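Local coordinates for Tetur07g02040 (Tetranychus urticae, PDB 6BDJ), which binds ferric iron and probably cleaves the rings of catechol-type aromatic compounds as an intradiol dioxygenase, inserting both atoms of molecular oxygen, at residues 43-48 with 94-99; 64-69 with 132-137; 207-212 with 219-224. One frame throughout, in Å; residues are numbered along the deposited sequence.

Overall arrangement
From the N terminus, segment 43-48 lies in a loop ahead of the first strand, 64-73, and interaction 1 brings it against the loop that follows strand 84-88, beside the iron. Interaction 2 opens at residues 64-69, before interaction 1 has closed at 94-99, and closes on strand 130-136; the two loops therefore cross, though their nearest atoms stay about 8 Å apart. Interaction 3 follows in series as the hairpin of strands 205-208 and 218-226. It touches interaction 2 within one mixed sheet, where Gly-220 N lies 2.8 Å from Asn-66 O, while interaction 1 sits across the chain's centre from it.

Interaction 1: residues 43-48 with 94-99; sequences GPYFIE and GIYSGF. With FE (Fe (III) ion), chain C.
Tyr-45 reaches between Tyr-96 and Phe-99 and touches both rings. Toward the iron ligand, Tyr-45 CD2 rests over one face of the Tyr-96 ring, 3.4 Å from Tyr-96 CD2; the planes are inclined at 35° and the side chains cross at nearly a right angle. On the other ring, Tyr-45 CD1 sits over the centre of the Phe-99 face, 3.5 Å from Phe-99 CG, with the planes 48° apart. Tyr-45 CB adds a CH-pi contact over the Tyr-96 face.

The aliphatic contribution comes from Ile-47, whose extended CG1 branch (chi2 176°) carries CD1 to 3.9 Å from Phe-99 CE2. A type II turn, closed by Phe-99 N donating to Tyr-96 O, has Tyr-96 and Phe-99 at its two ends. With Phe-99 cut back to alanine, Tyr-45 CD1 and Ile-47 CD1 would probably lose the surface they share, and the Tyr-45 ring would be freer to shift.

Beyond the contact itself, Tyr-96 OH binds the ferric ion at 1.9 Å, with a water, His-147 and His-149 as the other ligands. Tyr-45 also nears Tyr-141, the site's other tyrosine, not metal-bound in this model. The cluster thus backs the histidine-tyrosine iron site of intradiol dioxygenases.

Interaction 2: residues 64-69 with 132-137; sequences RLNVTL and TFETLF
Arg-64 to Thr-68 pair with Thr-132 to Leu-136 as antiparallel neighbours in the mixed beta-sheet of the dioxygenase fold, strand 130-136 lying at the sheet's edge within this chain. The short strand axes run at 146° to one another. Leu-65 with Thr-135 and Val-67 with Phe-133 are the hydrogen-bonded pairs, the latter joined by two bonds of 2.8 Å, Val-67 N to Phe-133 O and Phe-133 N to Val-67 O. On its other side, strand 64-73 bonds to Leu-218, Gly-220 and Leu-222.

Apolar contacts gather on the face carrying Leu-65, Val-67, Phe-133 and Thr-135. There Val-67 CG2 meets Thr-135 CG2 at 3.7 Å; just past the strand end, Leu-65 CD2 approaches the Phe-137 ring obliquely. Val-85 and Ile-87 of strand 84-88 pack on Phe-133, while Thr-135 OG1 turns to Gln-89.

The opposite face is polar. Thr-68 OG1 and Thr-132 OG1 share a hydrogen bond of 3.1 Å. Glu-134 lies alongside Asn-66, pointing the same way, and sends OE1 to Asn-55; its CB sits over one face of the Arg-64 guanidinium. Bends at chi2 (-80°) and chi3 (-65°) curl the arginine over the pair of strands, so that Arg-64 NH1 donates to Asn-66 OD1 at 2.7 Å while NH2 reaches the partner strand. Asn-66 OD1 and Thr-135 O both lie at the guanidinium edge, in its plane, which probably fixes its rotation. Thr-135 O is gripped twice: Leu-65 N approaches from above the carbonyl plane, whereas Arg-64 NH2, 2.9 Å from Thr-135 O, lies in that plane on a lone pair.

Interaction 3: residues 207-212 with 219-224; sequences NIDPQS and EGILNL
Asn-207 and Ile-221 form an antiparallel hydrogen-bonded pair in the beta hairpin of strands 205-208 and 218-226, with Asn-207 N 3.0 Å from Ile-221 O and Ile-221 N 2.9 Å from Asn-207 O; the non-hydrogen-bonded pair of Ile-208 and Gly-220 follows, and Asp-209 N carries the ladder one step further by donating to Glu-219 O almost straight down the carbonyl bond (C=O...N angle 176°). Strand 218-226 also bonds to strand 64-73 on its far side, while 205-208 neighbours strand 157-166, so the hairpin sits within the mixed sheet.

Among the side chains, Ile-208 packs closely on its glycine partner. Its two torsions (chi1 -57°, chi2 -49°) fold CD1 across to 3.5 Å from Gly-220 CA, so tight that a CB on Gly-220 would clash with it. The same isoleucine also touches Leu-65 of strand 64-73. One residue on, the Asp-209 carboxylate crosses the Ile-221 side chain obliquely, OD2 coming to 3.4 Å from Ile-221 CD1 and 3.6 Å from Glu-219 CB. The carboxylate of Glu-219 leads away from this strand, and its OE2 accepts a hydrogen bond from Asn-66 ND2.

After Asp-209 the chain enters the short 3-10 segment 210-212, from which Ser-212 turns back to the neighbouring strand: its OG accepts a hydrogen bond of 3.1 Å from Glu-219 N.

Interaction 1: residues 43-48 with 94-99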
ATOM      1  N   GLY A  43       3.262  -8.735   5.393  1.00 48.09           N
ATOM      2  CA  GLY A  43       4.705  -8.643   5.500  1.00 47.76           C
ATOM      3  C   GLY A  43       5.120  -8.154   6.878  1.00 47.42           C
ATOM      4  O   GLY A  43       4.273  -7.963   7.749  1.00 46.05           O
ATOM      5  N   PRO A  44       6.422  -7.940   7.075  1.00 46.99           N
ATOM      6  CA  PRO A  44       6.985  -7.671   8.397  1.00 48.83           C
ATOM      7  C   PRO A  44       7.047  -6.230   8.863  1.00 47.42           C
ATOM      8  O   PRO A  44       7.469  -5.989   9.989  1.00 48.72           O
ATOM      9  CB  PRO A  44       8.424  -8.215   8.277  1.00 51.55           C
ATOM     10  CG  PRO A  44       8.681  -8.438   6.810  1.00 51.37           C
ATOM     11  CD  PRO A  44       7.470  -8.002   6.047  1.00 49.34           C
ATOM     12  N   TYR A  45       6.661  -5.270   8.029  1.00 45.54           N
ATOM     13  CA  TYR A  45       6.953  -3.873   8.335  1.00 45.03           C
ATOM     14  C   TYR A  45       5.784  -2.980   8.695  1.00 46.07           C
ATOM     15  O   TYR A  45       5.942  -1.739   8.696  1.00 43.88           O
ATOM     16  CB  TYR A  45       7.780  -3.255   7.210  1.00 45.55           C
ATOM     17  CG  TYR A  45       9.034  -4.057   6.888  1.00 48.07           C
ATOM     18  CD1 TYR A  45       9.921  -4.451   7.892  1.00 49.99           C
ATOM     19  CD2 TYR A  45       9.310  -4.445   5.588  1.00 52.05           C
ATOM     20  CE1 TYR A  45      11.072  -5.162   7.596  1.00 54.73           C
ATOM     21  CE2 TYR A  45      10.459  -5.176   5.270  1.00 55.05           C
ATOM     22  CZ  TYR A  45      11.340  -5.526   6.277  1.00 56.56           C
ATOM     23  OH  TYR A  45      12.465  -6.242   5.959  1.00 59.75           O
ATOM     24  N   PHE A  46       4.647  -3.566   9.085  1.00 44.62           N
ATOM     25  CA  PHE A  46       3.550  -2.743   9.600  1.00 43.08           C
ATOM     26  C   PHE A  46       3.950  -2.158  10.928  1.00 43.80           C
ATOM     27  O   PHE A  46       4.599  -2.832  11.753  1.00 43.21           O
ATOM     28  CB  PHE A  46       2.238  -3.507   9.755  1.00 44.14           C
ATOM     29  CG  PHE A  46       1.083  -2.644  10.195  1.00 44.49           C
ATOM     30  CD1 PHE A  46       0.705  -1.517   9.459  1.00 43.66           C
ATOM     31  CD2 PHE A  46       0.380  -2.931  11.366  1.00 45.18           C
ATOM     32  CE1 PHE A  46      -0.340  -0.710   9.884  1.00 43.22           C
ATOM     33  CE2 PHE A  46      -0.665  -2.146  11.778  1.00 44.66           C
ATOM     34  CZ  PHE A  46      -1.034  -1.030  11.050  1.00 44.10           C
ATOM     35  N   ILE A  47       3.571  -0.887  11.125  1.00 42.44           N
ATOM     36  CA  ILE A  47       3.768  -0.191  12.392  1.00 43.96           C
ATOM     37  C   ILE A  47       2.426   0.397  12.755  1.00 43.95           C
ATOM     38  O   ILE A  47       1.901   1.278  12.074  1.00 40.86           O
ATOM     39  CB  ILE A  47       4.826   0.917  12.317  1.00 43.45           C
ATOM     40  CG1 ILE A  47       6.193   0.314  12.018  1.00 45.04           C
ATOM     41  CG2 ILE A  47       4.924   1.655  13.658  1.00 43.79           C
ATOM     42  CD1 ILE A  47       7.315   1.340  11.818  1.00 46.07           C
ATOM     43  N   GLU A  48       1.881  -0.116  13.841  1.00 46.35           N
ATOM     44  CA  GLU A  48       0.528   0.199  14.231  1.00 47.42           C
ATOM     45  C   GLU A  48       0.515   1.501  15.025  1.00 47.35           C
ATOM     46  O   GLU A  48       0.598   1.504  16.246  1.00 50.81           O
ATOM     47  CB  GLU A  48      -0.093  -0.948  15.018  1.00 49.22           C
ATOM     48  CG  GLU A  48      -1.590  -0.741  15.158  1.00 53.91           C
ATOM     49  CD  GLU A  48      -2.358  -1.929  15.739  1.00 57.61           C
ATOM     50  OE1 GLU A  48      -1.767  -2.994  16.045  1.00 59.35           O
ATOM     51  OE2 GLU A  48      -3.585  -1.761  15.869  1.00 59.52           O
ATOM     52  N   GLY A  94      14.136   1.201  -1.702  1.00 66.61           N
ATOM     53  CA  GLY A  94      13.596   0.036  -1.020  1.00 64.98           C
ATOM     54  C   GLY A  94      13.650  -0.026   0.488  1.00 64.15           C
ATOM     55  O   GLY A  94      13.559  -1.131   1.042  1.00 65.56           O
ATOM     56  N   ILE A  95      13.809   1.131   1.140  1.00 60.94           N
ATOM     57  CA  ILE A  95      13.907   1.202   2.592  1.00 59.35           C
ATOM     58  C   ILE A  95      12.541   1.530   3.205  1.00 54.32           C
ATOM     59  O   ILE A  95      11.818   2.380   2.695  1.00 54.89           O
ATOM     60  CB  ILE A  95      14.907   2.300   3.008  1.00 60.85           C
ATOM     61  CG1 ILE A  95      16.322   1.998   2.495  1.00 66.63           C
ATOM     62  CG2 ILE A  95      14.954   2.455   4.514  1.00 58.34           C
ATOM     63  CD1 ILE A  95      16.877   0.612   2.820  1.00 70.32           C
ATOM     64  N   TYR A  96      12.203   0.818   4.274  1.00 49.71           N
ATOM     65  CA  TYR A  96      11.018   1.088   5.058  1.00 47.07           C
ATOM     66  C   TYR A  96      11.421   1.871   6.296  1.00 45.82           C
ATOM     67  O   TYR A  96      12.346   1.481   7.005  1.00 44.35           O
ATOM     68  CB  TYR A  96      10.368  -0.203   5.519  1.00 47.53           C
ATOM     69  CG  TYR A  96       9.568  -0.893   4.440  1.00 47.80           C
ATOM     70  CD1 TYR A  96       8.255  -0.571   4.236  1.00 46.88           C
ATOM     71  CD2 TYR A  96      10.154  -1.845   3.615  1.00 50.09           C
ATOM     72  CE1 TYR A  96       7.497  -1.208   3.257  1.00 51.45           C
ATOM     73  CE2 TYR A  96       9.415  -2.498   2.630  1.00 53.67           C
ATOM     74  CZ  TYR A  96       8.075  -2.180   2.459  1.00 52.77           C
ATOM     75  OH  TYR A  96       7.361  -2.787   1.469  1.00 57.67           O
ATOM     76  N   SER A  97      10.682   2.951   6.559  1.00 46.23           N
ATOM     77  CA  SER A  97      10.852   3.768   7.759  1.00 43.54           C
ATOM     78  C   SER A  97      10.573   2.926   8.984  1.00 45.41           C
ATOM     79  O   SER A  97       9.690   2.071   8.956  1.00 44.76           O
ATOM     80  CB  SER A  97       9.960   4.982   7.710  1.00 41.72           C
ATOM     81  OG  SER A  97       8.566   4.717   7.768  1.00 38.87           O
ATOM     82  N   GLY A  98      11.409   3.095  10.006  1.00 44.34           N
ATOM     83  CA  GLY A  98      11.400   2.219  11.151  1.00 44.59           C
ATOM     84  C   GLY A  98      12.307   1.007  11.060  1.00 47.89           C
ATOM     85  O   GLY A  98      12.699   0.451  12.092  1.00 48.17           O
ATOM     86  N   PHE A  99      12.628   0.590   9.841  1.00 48.46           N
ATOM     87  CA  PHE A  99      13.516  -0.548   9.591  1.00 51.98           C
ATOM     88  C   PHE A  99      14.628  -0.113   8.636  1.00 53.92           C
ATOM     89  O   PHE A  99      15.039  -0.849   7.768  1.00 52.96           O
ATOM     90  CB  PHE A  99      12.673  -1.690   9.001  1.00 50.92           C
ATOM     91  CG  PHE A  99      11.480  -2.046   9.849  1.00 49.14           C
ATOM     92  CD1 PHE A  99      11.599  -2.953  10.888  1.00 50.07           C
ATOM     93  CD2 PHE A  99      10.254  -1.448   9.623  1.00 46.86           C
ATOM     94  CE1 PHE A  99      10.519  -3.267  11.686  1.00 49.89           C
ATOM     95  CE2 PHE A  99       9.156  -1.758  10.414  1.00 46.83           C
ATOM     96  CZ  PHE A  99       9.292  -2.668  11.454  1.00 47.87           C
TER
HETATM   97 FE    FE C 301       6.708  -4.616   1.466  1.00 69.11          FE
HETATM   98  O   HOH W   1       7.017  -5.726   3.302  1.00 52.31           O

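Interaction 2: residues 64-69 with 132-137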
ATOM      1  N   ARG A  64       5.881  11.986  -7.577  1.00 82.17           N
ATOM      2  CA  ARG A  64       4.674  12.176  -6.809  1.00 82.85           C
ATOM      3  C   ARG A  64       3.533  11.324  -7.346  1.00 84.07           C
ATOM      4  O   ARG A  64       3.318  11.274  -8.561  1.00 88.39           O
ATOM      5  CB  ARG A  64       4.313  13.660  -6.780  1.00 88.12           C
ATOM      6  CG  ARG A  64       5.113  14.418  -5.726  1.00 90.60           C
ATOM      7  CD  ARG A  64       4.524  14.213  -4.332  1.00 90.32           C
ATOM      8  NE  ARG A  64       3.181  14.805  -4.285  1.00 94.47           N
ATOM      9  CZ  ARG A  64       2.007  14.160  -4.255  1.00 94.88           C
ATOM     10  NH1 ARG A  64       0.890  14.878  -4.272  1.00 96.80           N
ATOM     11  NH2 ARG A  64       1.911  12.828  -4.199  1.00 96.10           N
ATOM     12  N   LEU A  65       2.861  10.614  -6.431  1.00 79.50           N
ATOM     13  CA  LEU A  65       1.715   9.782  -6.745  1.00 77.76           C
ATOM     14  C   LEU A  65       0.636  10.053  -5.727  1.00 72.05           C
ATOM     15  O   LEU A  65       0.880   9.930  -4.540  1.00 68.74           O
ATOM     16  CB  LEU A  65       2.097   8.315  -6.658  1.00 78.59           C
ATOM     17  CG  LEU A  65       1.003   7.248  -6.743  1.00 77.69           C
ATOM     18  CD1 LEU A  65       0.149   7.409  -7.990  1.00 80.97           C
ATOM     19  CD2 LEU A  65       1.637   5.857  -6.750  1.00 78.00           C
ATOM     20  N   ASN A  66      -0.549  10.422  -6.195  1.00 71.70           N
ATOM     21  CA  ASN A  66      -1.746  10.494  -5.362  1.00 69.95           C
ATOM     22  C   ASN A  66      -2.533   9.195  -5.456  1.00 67.08           C
ATOM     23  O   ASN A  66      -2.982   8.799  -6.538  1.00 68.44           O
ATOM     24  CB  ASN A  66      -2.640  11.647  -5.803  1.00 73.61           C
ATOM     25  CG  ASN A  66      -2.028  13.009  -5.522  1.00 74.53           C
ATOM     26  OD1 ASN A  66      -1.166  13.168  -4.664  1.00 72.97           O
ATOM     27  ND2 ASN A  66      -2.480  14.009  -6.261  1.00 77.32           N
ATOM     28  N   VAL A  67      -2.726   8.555  -4.313  1.00 64.07           N
ATOM     29  CA  VAL A  67      -3.407   7.279  -4.222  1.00 63.76           C
ATOM     30  C   VAL A  67      -4.796   7.516  -3.637  1.00 66.29           C
ATOM     31  O   VAL A  67      -4.913   7.923  -2.489  1.00 65.76           O
ATOM     32  CB  VAL A  67      -2.604   6.318  -3.318  1.00 60.58           C
ATOM     33  CG1 VAL A  67      -3.398   5.049  -2.999  1.00 59.64           C
ATOM     34  CG2 VAL A  67      -1.278   5.942  -3.969  1.00 59.47           C
ATOM     35  N   THR A  68      -5.839   7.269  -4.432  1.00 70.40           N
ATOM     36  CA  THR A  68      -7.216   7.377  -3.966  1.00 72.62           C
ATOM     37  C   THR A  68      -7.770   5.965  -3.899  1.00 74.01           C
ATOM     38  O   THR A  68      -7.709   5.223  -4.882  1.00 73.26           O
ATOM     39  CB  THR A  68      -8.065   8.244  -4.913  1.00 78.07           C
ATOM     40  OG1 THR A  68      -7.526   9.573  -4.946  1.00 78.19           O
ATOM     41  CG2 THR A  68      -9.531   8.317  -4.475  1.00 80.23           C
ATOM     42  N   LEU A  69      -8.259   5.584  -2.719  1.00 73.53           N
ATOM     43  CA  LEU A  69      -8.909   4.298  -2.508  1.00 72.94           C
ATOM     44  C   LEU A  69     -10.368   4.526  -2.196  1.00 74.19           C
ATOM     45  O   LEU A  69     -10.680   5.343  -1.331  1.00 74.94           O
ATOM     46  CB  LEU A  69      -8.292   3.560  -1.330  1.00 72.46           C
ATOM     47  CG  LEU A  69      -6.786   3.318  -1.342  1.00 72.68           C
ATOM     48  CD1 LEU A  69      -6.446   2.242  -0.328  1.00 72.47           C
ATOM     49  CD2 LEU A  69      -6.280   2.876  -2.698  1.00 75.08           C
ATOM     50  N   THR A 132      -7.573   9.684   0.299  1.00 65.02           N
ATOM     51  CA  THR A 132      -6.544  10.031  -0.663  1.00 66.33           C
ATOM     52  C   THR A 132      -5.256  10.283   0.082  1.00 63.26           C
ATOM     53  O   THR A 132      -5.236  10.979   1.108  1.00 61.74           O
ATOM     54  CB  THR A 132      -6.942  11.254  -1.506  1.00 72.75           C
ATOM     55  OG1 THR A 132      -8.120  10.927  -2.253  1.00 77.79           O
ATOM     56  CG2 THR A 132      -5.829  11.642  -2.491  1.00 74.12           C
ATOM     57  N   PHE A 133      -4.179   9.690  -0.428  1.00 60.37           N
ATOM     58  CA  PHE A 133      -2.857   9.900   0.115  1.00 57.49           C
ATOM     59  C   PHE A 133      -1.975  10.564  -0.942  1.00 60.84           C
ATOM     60  O   PHE A 133      -2.067  10.243  -2.117  1.00 64.13           O
ATOM     61  CB  PHE A 133      -2.229   8.568   0.489  1.00 56.14           C
ATOM     62  CG  PHE A 133      -2.884   7.878   1.635  1.00 54.34           C
ATOM     63  CD1 PHE A 133      -2.498   8.155   2.919  1.00 52.27           C
ATOM     64  CD2 PHE A 133      -3.831   6.893   1.418  1.00 56.20           C
ATOM     65  CE1 PHE A 133      -3.075   7.498   3.984  1.00 52.81           C
ATOM     66  CE2 PHE A 133      -4.423   6.226   2.479  1.00 54.51           C
ATOM     67  CZ  PHE A 133      -4.050   6.535   3.764  1.00 53.54           C
ATOM     68  N   GLU A 134      -1.102  11.460  -0.501  1.00 58.01           N
ATOM     69  CA  GLU A 134      -0.077  12.064  -1.361  1.00 60.07           C
ATOM     70  C   GLU A 134       1.207  11.359  -1.017  1.00 57.22           C
ATOM     71  O   GLU A 134       1.725  11.520   0.083  1.00 54.93           O
ATOM     72  CB  GLU A 134       0.052  13.565  -1.106  1.00 59.40           C
ATOM     73  CG  GLU A 134      -1.254  14.312  -1.343  1.00 62.97           C
ATOM     74  CD  GLU A 134      -1.121  15.821  -1.210  1.00 65.80           C
ATOM     75  OE1 GLU A 134      -0.181  16.305  -0.553  1.00 67.32           O
ATOM     76  OE2 GLU A 134      -1.945  16.527  -1.817  1.00 71.75           O
ATOM     77  N   THR A 135       1.682  10.536  -1.943  1.00 56.80           N
ATOM     78  CA  THR A 135       2.817   9.686  -1.692  1.00 54.02           C
ATOM     79  C   THR A 135       3.753   9.741  -2.865  1.00 57.07           C
ATOM     80  O   THR A 135       3.730  10.694  -3.642  1.00 60.12           O
ATOM     81  CB  THR A 135       2.373   8.257  -1.325  1.00 52.47           C
ATOM     82  OG1 THR A 135       3.507   7.481  -0.948  1.00 49.21           O
ATOM     83  CG2 THR A 135       1.607   7.568  -2.432  1.00 54.45           C
ATOM     84  N   LEU A 136       4.654   8.773  -2.949  1.00 57.51           N
ATOM     85  CA  LEU A 136       5.531   8.654  -4.095  1.00 60.97           C
ATOM     86  C   LEU A 136       5.303   7.293  -4.714  1.00 60.99           C
ATOM     87  O   LEU A 136       4.867   6.361  -4.039  1.00 58.86           O
ATOM     88  CB  LEU A 136       6.988   8.774  -3.648  1.00 61.46           C
ATOM     89  CG  LEU A 136       7.419  10.056  -2.909  1.00 61.75           C
ATOM     90  CD1 LEU A 136       8.867   9.898  -2.470  1.00 61.48           C
ATOM     91  CD2 LEU A 136       7.249  11.305  -3.767  1.00 64.54           C
ATOM     92  N   PHE A 137       5.639   7.158  -5.986  1.00 64.57           N
ATOM     93  CA  PHE A 137       5.759   5.832  -6.554  1.00 64.83           C
ATOM     94  C   PHE A 137       6.802   5.033  -5.721  1.00 62.30           C
ATOM     95  O   PHE A 137       7.889   5.531  -5.456  1.00 58.58           O
ATOM     96  CB  PHE A 137       6.118   5.895  -8.031  1.00 68.66           C
ATOM     97  CG  PHE A 137       5.978   4.574  -8.715  1.00 71.30           C
ATOM     98  CD1 PHE A 137       7.007   3.648  -8.651  1.00 71.59           C
ATOM     99  CD2 PHE A 137       4.804   4.228  -9.376  1.00 72.43           C
ATOM    100  CE1 PHE A 137       6.884   2.403  -9.243  1.00 72.90           C
ATOM    101  CE2 PHE A 137       4.667   2.978  -9.966  1.00 73.60           C
ATOM    102  CZ  PHE A 137       5.701   2.060  -9.888  1.00 74.25           C
TER

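Interaction 3: residues 207-212 with 219-224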
ATOM      1  N   ASN A 207      -5.130   1.750 -10.847  1.00 80.10           N
ATOM      2  CA  ASN A 207      -5.425   2.352 -12.129  1.00 87.63           C
ATOM      3  C   ASN A 207      -4.900   3.779 -12.163  1.00 91.87           C
ATOM      4  O   ASN A 207      -5.413   4.665 -11.457  1.00 91.75           O
ATOM      5  CB  ASN A 207      -6.935   2.350 -12.340  1.00 89.55           C
ATOM      6  CG  ASN A 207      -7.319   2.736 -13.732  1.00 94.76           C
ATOM      7  OD1 ASN A 207      -7.603   3.902 -14.012  1.00 96.50           O
ATOM      8  ND2 ASN A 207      -7.324   1.756 -14.628  1.00 96.15           N
ATOM      9  N   ILE A 208      -3.874   4.000 -12.973  1.00 99.05           N
ATOM     10  CA  ILE A 208      -3.276   5.343 -13.116  1.00105.15           C
ATOM     11  C   ILE A 208      -3.826   6.077 -14.318  1.00110.29           C
ATOM     12  O   ILE A 208      -3.700   5.599 -15.435  1.00112.02           O
ATOM     13  CB  ILE A 208      -1.745   5.274 -13.290  1.00107.88           C
ATOM     14  CG1 ILE A 208      -1.105   4.525 -12.114  1.00104.86           C
ATOM     15  CG2 ILE A 208      -1.144   6.676 -13.430  1.00110.59           C
ATOM     16  CD1 ILE A 208      -1.551   4.973 -10.731  1.00102.23           C
ATOM     17  N   ASP A 209      -4.384   7.255 -14.077  1.00113.81           N
ATOM     18  CA  ASP A 209      -4.845   8.133 -15.160  1.00122.52           C
ATOM     19  C   ASP A 209      -3.633   8.550 -16.018  1.00126.05           C
ATOM     20  O   ASP A 209      -2.739   9.210 -15.503  1.00124.53           O
ATOM     21  CB  ASP A 209      -5.544   9.369 -14.579  1.00123.45           C
ATOM     22  CG  ASP A 209      -6.763   9.026 -13.740  1.00123.97           C
ATOM     23  OD1 ASP A 209      -7.554   8.161 -14.178  1.00129.85           O
ATOM     24  OD2 ASP A 209      -6.930   9.623 -12.647  1.00121.11           O
ATOM     25  N   PRO A 210      -3.575   8.143 -17.306  1.00133.23           N
ATOM     26  CA  PRO A 210      -2.343   8.363 -18.110  1.00138.26           C
ATOM     27  C   PRO A 210      -1.954   9.833 -18.386  1.00144.74           C
ATOM     28  O   PRO A 210      -0.763  10.163 -18.449  1.00146.52           O
ATOM     29  CB  PRO A 210      -2.639   7.627 -19.425  1.00141.48           C
ATOM     30  CG  PRO A 210      -4.122   7.508 -19.481  1.00141.91           C
ATOM     31  CD  PRO A 210      -4.607   7.419 -18.074  1.00136.15           C
ATOM     32  N   GLN A 211      -2.958  10.689 -18.564  1.00148.53           N
ATOM     33  CA  GLN A 211      -2.765  12.152 -18.674  1.00150.79           C
ATOM     34  C   GLN A 211      -2.164  12.836 -17.422  1.00146.52           C
ATOM     35  O   GLN A 211      -1.692  13.980 -17.511  1.00145.88           O
ATOM     36  CB  GLN A 211      -4.084  12.835 -19.083  1.00155.06           C
ATOM     37  CG  GLN A 211      -5.119  13.072 -17.980  1.00151.52           C
ATOM     38  CD  GLN A 211      -5.636  11.814 -17.299  1.00146.83           C
ATOM     39  OE1 GLN A 211      -5.494  10.692 -17.803  1.00146.04           O
ATOM     40  NE2 GLN A 211      -6.259  12.002 -16.143  1.00142.75           N
ATOM     41  N   SER A 212      -2.185  12.147 -16.277  1.00139.37           N
ATOM     42  CA  SER A 212      -1.546  12.629 -15.034  1.00135.69           C
ATOM     43  C   SER A 212       0.001  12.524 -15.003  1.00137.02           C
ATOM     44  O   SER A 212       0.648  13.010 -14.068  1.00134.30           O
ATOM     45  CB  SER A 212      -2.165  11.926 -13.816  1.00128.74           C
ATOM     46  OG  SER A 212      -1.789  10.554 -13.711  1.00122.01           O
ATOM     47  N   GLU A 219      -2.070  10.401 -10.662  1.00 92.66           N
ATOM     48  CA  GLU A 219      -3.314  10.134  -9.940  1.00 91.60           C
ATOM     49  C   GLU A 219      -3.707   8.678 -10.136  1.00 89.92           C
ATOM     50  O   GLU A 219      -3.882   8.206 -11.262  1.00 90.40           O
ATOM     51  CB  GLU A 219      -4.437  11.043 -10.415  1.00 96.28           C
ATOM     52  CG  GLU A 219      -4.173  12.530 -10.175  1.00 99.89           C
ATOM     53  CD  GLU A 219      -4.471  13.005  -8.761  1.00 97.85           C
ATOM     54  OE1 GLU A 219      -4.925  12.224  -7.891  1.00 98.11           O
ATOM     55  OE2 GLU A 219      -4.245  14.205  -8.498  1.00 98.15           O
ATOM     56  N   GLY A 220      -3.836   7.959  -9.024  1.00 85.80           N
ATOM     57  CA  GLY A 220      -4.171   6.538  -9.034  1.00 84.41           C
ATOM     58  C   GLY A 220      -5.428   6.277  -8.242  1.00 83.20           C
ATOM     59  O   GLY A 220      -5.599   6.834  -7.151  1.00 82.34           O
ATOM     60  N   ILE A 221      -6.290   5.428  -8.793  1.00 83.95           N
ATOM     61  CA  ILE A 221      -7.552   5.029  -8.151  1.00 83.76           C
ATOM     62  C   ILE A 221      -7.564   3.515  -8.039  1.00 79.67           C
ATOM     63  O   ILE A 221      -7.300   2.813  -9.009  1.00 78.36           O
ATOM     64  CB  ILE A 221      -8.808   5.474  -8.945  1.00 90.04           C
ATOM     65  CG1 ILE A 221      -8.901   7.010  -9.018  1.00 93.91           C
ATOM     66  CG2 ILE A 221     -10.077   4.909  -8.304  1.00 89.29           C
ATOM     67  CD1 ILE A 221      -8.176   7.643 -10.192  1.00 97.62           C
ATOM     68  N   LEU A 222      -7.864   3.025  -6.850  1.00 75.28           N
ATOM     69  CA  LEU A 222      -8.133   1.616  -6.655  1.00 72.17           C
ATOM     70  C   LEU A 222      -9.449   1.540  -5.915  1.00 73.13           C
ATOM     71  O   LEU A 222      -9.608   2.136  -4.844  1.00 72.26           O
ATOM     72  CB  LEU A 222      -7.022   0.973  -5.844  1.00 68.55           C
ATOM     73  CG  LEU A 222      -7.106  -0.525  -5.560  1.00 67.00           C
ATOM     74  CD1 LEU A 222      -6.983  -1.334  -6.835  1.00 68.04           C
ATOM     75  CD2 LEU A 222      -6.029  -0.858  -4.550  1.00 64.83           C
ATOM     76  N   ASN A 223     -10.402   0.844  -6.505  1.00 74.17           N
ATOM     77  CA  ASN A 223     -11.696   0.641  -5.891  1.00 76.36           C
ATOM     78  C   ASN A 223     -11.624  -0.690  -5.170  1.00 73.61           C
ATOM     79  O   ASN A 223     -11.251  -1.676  -5.782  1.00 76.55           O
ATOM     80  CB  ASN A 223     -12.773   0.628  -6.979  1.00 81.52           C
ATOM     81  CG  ASN A 223     -12.854   1.946  -7.712  1.00 84.24           C
ATOM     82  OD1 ASN A 223     -12.718   2.987  -7.101  1.00 83.33           O
ATOM     83  ND2 ASN A 223     -13.084   1.904  -9.018  1.00 88.68           N
ATOM     84  N   LEU A 224     -11.933  -0.712  -3.874  1.00 70.78           N
ATOM     85  CA  LEU A 224     -11.935  -1.951  -3.071  1.00 69.74           C
ATOM     86  C   LEU A 224     -13.315  -2.274  -2.497  1.00 68.61           C
ATOM     87  O   LEU A 224     -14.079  -1.378  -2.105  1.00 70.49           O
ATOM     88  CB  LEU A 224     -10.910  -1.858  -1.917  1.00 67.26           C
ATOM     89  CG  LEU A 224      -9.443  -1.665  -2.330  1.00 66.55           C
ATOM     90  CD1 LEU A 224      -8.553  -1.208  -1.181  1.00 65.55           C
ATOM     91  CD2 LEU A 224      -8.880  -2.918  -2.986  1.00 66.63           C
TER